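Local coordinates for protein DNA ligase (Alteromonas mediterranea, PDB 6GDR) that probably seals breaks in the backbone of duplex DNA, as a minimal Lig E-type DNA ligase that binds both adenosine monophosphate and DNA, at residues T45-R50 with A59-N64. Residues are numbered along the deposited sequence; the frame is centred on the assembly and turned at random.
Sequences TELRTR and AWFTAN. With AMP (adenosine monophosphate), chain G; nucleotides of chain B.
L47 on the short edge strand 47-48 meets F61 and T62 of the short helical turn around 59-62, with the two backbones held apart and joined through side chains alone. The L47 CD1 methyl does the touching, 4.1 Å from T62 CG2 and 4.5 Å from F61 CD2, where it approaches the ring obliquely. L47 and T62 run past one another in opposite directions, and both also rest on W42 of strand 38-42, next to 47-48 in the sheet. W125 packs edge-to-face with F61. T62 OG1 stays with its own turn through a weak hydrogen bond to A59 O, while its methyl faces the leucine.

E46, just before the strand, and R48, two residues on, form a salt bridge, R48 NH2 lying 2.9 Å from E46 OE1. Beyond them the segment reaches the DNA: T49 OG1 donates to OP1 of DC9 of chain B at 2.8 Å. R50 extends with CG anti to its backbone N (chi1 -177°) and then bends at chi3 (-51°), which presents the guanidinium edge-on to two acceptors. NE and NH2 both bond OP2 of DC10 of chain B, NE at 3.1 Å, whereas NH1 reaches AMP O3' at 2.9 Å and NH2 adds a weak bond to that hydroxyl. Replacing R50 with a leucine would probably leave the DC10 phosphate without this positive partner and AMP O3' without its arginine donors. The chemistry thus divides along 45-50: apolar packing ties its strand to the 59-62 turn, and its far end links AMP to the DNA backbone, consistent with a ligase nucleotidyltransferase site.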
loop_
_atom_site.group_PDB
_atom_site.type_symbol
_atom_site.label_atom_id
_atom_site.label_comp_id
_atom_site.label_asym_id
_atom_site.label_seq_id
_atom_site.Cartn_x
_atom_site.Cartn_y
_atom_site.Cartn_z
ATOM N N THR D 45 4.219 -14.217 18.846
ATOM C CA THR D 45 5.180 -13.679 19.795
ATOM C C THR D 45 5.808 -12.372 19.344
ATOM O O THR D 45 6.321 -11.635 20.190
ATOM C CB THR D 45 6.313 -14.690 20.048
ATOM O OG1 THR D 45 5.761 -15.967 20.391
ATOM C CG2 THR D 45 7.228 -14.220 21.176
ATOM N N GLU D 46 5.774 -12.056 18.051
ATOM C CA GLU D 46 6.624 -11.005 17.513
ATOM C C GLU D 46 6.006 -10.454 16.235
ATOM O O GLU D 46 5.370 -11.185 15.473
ATOM C CB GLU D 46 8.028 -11.556 17.241
ATOM C CG GLU D 46 9.070 -10.525 16.874
ATOM C CD GLU D 46 10.424 -11.159 16.625
ATOM O OE1 GLU D 46 10.460 -12.312 16.142
ATOM O OE2 GLU D 46 11.451 -10.515 16.922
ATOM N N LEU D 47 6.202 -9.156 16.017
ATOM C CA LEU D 47 5.792 -8.492 14.788
ATOM C C LEU D 47 6.979 -8.376 13.839
ATOM O O LEU D 47 8.121 -8.190 14.268
ATOM C CB LEU D 47 5.235 -7.097 15.075
ATOM C CG LEU D 47 3.854 -7.012 15.723
ATOM C CD1 LEU D 47 3.610 -5.603 16.240
ATOM C CD2 LEU D 47 2.771 -7.414 14.734
ATOM N N ARG D 48 6.700 -8.477 12.541
ATOM C CA ARG D 48 7.751 -8.393 11.539
ATOM C C ARG D 48 7.188 -7.801 10.255
ATOM O O ARG D 48 6.009 -7.978 9.936
ATOM C CB ARG D 48 8.375 -9.766 11.266
ATOM C CG ARG D 48 9.122 -10.337 12.457
ATOM C CD ARG D 48 9.993 -11.512 12.063
ATOM N NE ARG D 48 10.868 -11.929 13.156
ATOM C CZ ARG D 48 12.080 -11.429 13.392
ATOM N NH1 ARG D 48 12.587 -10.483 12.613
ATOM N NH2 ARG D 48 12.790 -11.880 14.417
ATOM N N THR D 49 8.052 -7.108 9.518
ATOM C CA THR D 49 7.654 -6.399 8.313
ATOM C C THR D 49 7.480 -7.371 7.147
ATOM O O THR D 49 7.595 -8.592 7.290
ATOM C CB THR D 49 8.687 -5.330 7.963
ATOM O OG1 THR D 49 9.927 -5.958 7.615
ATOM C CG2 THR D 49 8.914 -4.390 9.137
ATOM N N ARG D 50 7.201 -6.812 5.967
ATOM C CA ARG D 50 7.012 -7.630 4.774
ATOM C C ARG D 50 8.197 -8.558 4.546
ATOM O O ARG D 50 8.024 -9.722 4.166
ATOM C CB ARG D 50 6.804 -6.733 3.552
ATOM C CG ARG D 50 6.518 -7.488 2.258
ATOM C CD ARG D 50 6.631 -6.576 1.048
ATOM N NE ARG D 50 5.854 -5.351 1.209
ATOM C CZ ARG D 50 4.550 -5.245 0.969
ATOM N NH1 ARG D 50 3.854 -6.295 0.555
ATOM N NH2 ARG D 50 3.939 -4.083 1.148
ATOM N N ALA D 59 5.792 -3.825 24.708
ATOM C CA ALA D 59 5.156 -5.067 25.139
ATOM C C ALA D 59 3.656 -4.886 25.323
ATOM O O ALA D 59 2.870 -5.781 24.991
ATOM C CB ALA D 59 5.800 -5.561 26.434
ATOM N N TRP D 60 3.237 -3.735 25.855
ATOM C CA TRP D 60 1.812 -3.492 26.056
ATOM C C TRP D 60 1.061 -3.447 24.732
ATOM O O TRP D 60 -0.132 -3.772 24.684
ATOM C CB TRP D 60 1.601 -2.187 26.825
ATOM C CG TRP D 60 2.106 -0.972 26.108
ATOM C CD1 TRP D 60 3.317 -0.366 26.274
ATOM C CD2 TRP D 60 1.413 -0.213 25.109
ATOM N NE1 TRP D 60 3.421 0.722 25.442
ATOM C CE2 TRP D 60 2.266 0.837 24.716
ATOM C CE3 TRP D 60 0.155 -0.320 24.508
ATOM C CZ2 TRP D 60 1.900 1.774 23.750
ATOM C CZ3 TRP D 60 -0.206 0.611 23.550
ATOM C CH2 TRP D 60 0.664 1.643 23.181
ATOM N N PHE D 61 1.737 -3.051 23.651
ATOM C CA PHE D 61 1.079 -2.976 22.353
ATOM C C PHE D 61 0.604 -4.346 21.887
ATOM O O PHE D 61 -0.388 -4.441 21.154
ATOM C CB PHE D 61 2.031 -2.366 21.324
ATOM C CG PHE D 61 1.366 -1.980 20.035
ATOM C CD1 PHE D 61 0.776 -0.736 19.892
ATOM C CD2 PHE D 61 1.332 -2.859 18.966
ATOM C CE1 PHE D 61 0.163 -0.376 18.707
ATOM C CE2 PHE D 61 0.720 -2.504 17.778
ATOM C CZ PHE D 61 0.134 -1.261 17.651
ATOM N N THR D 62 1.286 -5.412 22.303
ATOM C CA THR D 62 0.949 -6.771 21.898
ATOM C C THR D 62 0.420 -7.610 23.054
ATOM O O THR D 62 0.194 -8.813 22.880
ATOM C CB THR D 62 2.171 -7.458 21.283
ATOM O OG1 THR D 62 3.169 -7.661 22.292
ATOM C CG2 THR D 62 2.757 -6.614 20.160
ATOM N N ALA D 63 0.218 -7.012 24.224
ATOM C CA ALA D 63 -0.231 -7.767 25.384
ATOM C C ALA D 63 -1.584 -8.411 25.115
ATOM O O ALA D 63 -2.522 -7.751 24.659
ATOM C CB ALA D 63 -0.314 -6.854 26.606
ATOM N N ASN D 64 -1.676 -9.711 25.393
ATOM C CA ASN D 64 -2.904 -10.496 25.293
ATOM C C ASN D 64 -3.354 -10.723 23.856
ATOM O O ASN D 64 -4.491 -11.162 23.636
ATOM C CB ASN D 64 -4.050 -9.854 26.086
ATOM C CG ASN D 64 -3.732 -9.718 27.562
ATOM O OD1 ASN D 64 -3.730 -8.618 28.112
ATOM N ND2 ASN D 64 -3.459 -10.845 28.212
HETATM P P AMP G . 0.997 -2.612 -2.491
HETATM O O1P AMP G . 0.398 -1.577 -1.566
HETATM O O2P AMP G . 0.907 -2.395 -3.983
HETATM O "O5'" AMP G . 0.325 -4.032 -2.144
HETATM C "C5'" AMP G . -0.803 -4.078 -1.275
HETATM C "C4'" AMP G . -0.354 -3.899 0.173
HETATM O "O4'" AMP G . -1.284 -3.066 0.872
HETATM C "C3'" AMP G . -0.232 -5.196 0.956
HETATM O "O3'" AMP G . 1.146 -5.464 1.238
HETATM C "C2'" AMP G . -1.024 -4.981 2.230
HETATM O "O2'" AMP G . -0.235 -5.261 3.388
HETATM C "C1'" AMP G . -1.431 -3.512 2.223
HETATM N N9 AMP G . -2.812 -3.207 2.689
HETATM C C8 AMP G . -3.131 -2.043 3.287
HETATM N N7 AMP G . -4.446 -2.004 3.615
HETATM C C5 AMP G . -4.992 -3.167 3.226
HETATM C C6 AMP G . -6.342 -3.769 3.275
HETATM N N6 AMP G . -7.375 -3.091 3.820
HETATM N N1 AMP G . -6.506 -5.005 2.761
HETATM C C2 AMP G . -5.480 -5.685 2.215
HETATM N N3 AMP G . -4.229 -5.192 2.138
HETATM C C4 AMP G . -3.918 -3.963 2.618
ATOM P P DC B 10 5.443 -1.759 3.540
ATOM O OP1 DC B 10 4.258 -2.240 4.284
ATOM O OP2 DC B 10 6.291 -2.727 2.808
ATOM O "O5'" DC B 10 4.978 -0.615 2.523
ATOM C "C5'" DC B 10 4.205 0.470 3.010
ATOM C "C4'" DC B 10 4.210 1.637 2.041
ATOM O "O4'" DC B 10 5.564 2.115 1.845
ATOM C "C3'" DC B 10 3.721 1.324 0.642
ATOM O "O3'" DC B 10 2.299 1.324 0.581
ATOM C "C2'" DC B 10 4.343 2.458 -0.165
ATOM C "C1'" DC B 10 5.668 2.719 0.562
ATOM N N1 DC B 10 6.851 2.151 -0.146
ATOM C C2 DC B 10 7.545 2.936 -1.073
ATOM O O2 DC B 10 7.174 4.097 -1.281
ATOM N N3 DC B 10 8.612 2.402 -1.715
ATOM C C4 DC B 10 8.982 1.146 -1.465
ATOM N N4 DC B 10 10.040 0.665 -2.125
ATOM C C5 DC B 10 8.284 0.329 -0.528
ATOM C C6 DC B 10 7.234 0.867 0.100
ATOM P P DC B 9 11.035 -3.812 4.310
ATOM O OP1 DC B 9 10.353 -4.972 4.986
ATOM O OP2 DC B 9 11.077 -3.994 2.818
ATOM O "O5'" DC B 9 10.353 -2.448 4.690
ATOM C "C5'" DC B 9 9.051 -2.470 5.226
ATOM C "C4'" DC B 9 8.580 -1.028 5.430
ATOM O "O4'" DC B 9 9.561 -0.197 5.338
ATOM C "C3'" DC B 9 7.612 -0.633 4.262
ATOM O "O3'" DC B 9 6.371 -0.971 4.589
ATOM C "C2'" DC B 9 7.788 0.893 4.153
ATOM C "C1'" DC B 9 9.056 1.085 4.453
ATOM N N1 DC B 9 9.821 1.183 3.291
ATOM C C2 DC B 9 9.968 2.467 2.627
ATOM O O2 DC B 9 9.423 3.456 3.083
ATOM N N3 DC B 9 10.772 2.571 1.407
ATOM C C4 DC B 9 11.410 1.434 0.862
ATOM N N4 DC B 9 12.181 1.560 -0.315
ATOM C C5 DC B 9 11.266 0.128 1.530
ATOM C C6 DC B 9 10.465 0.023 2.744
#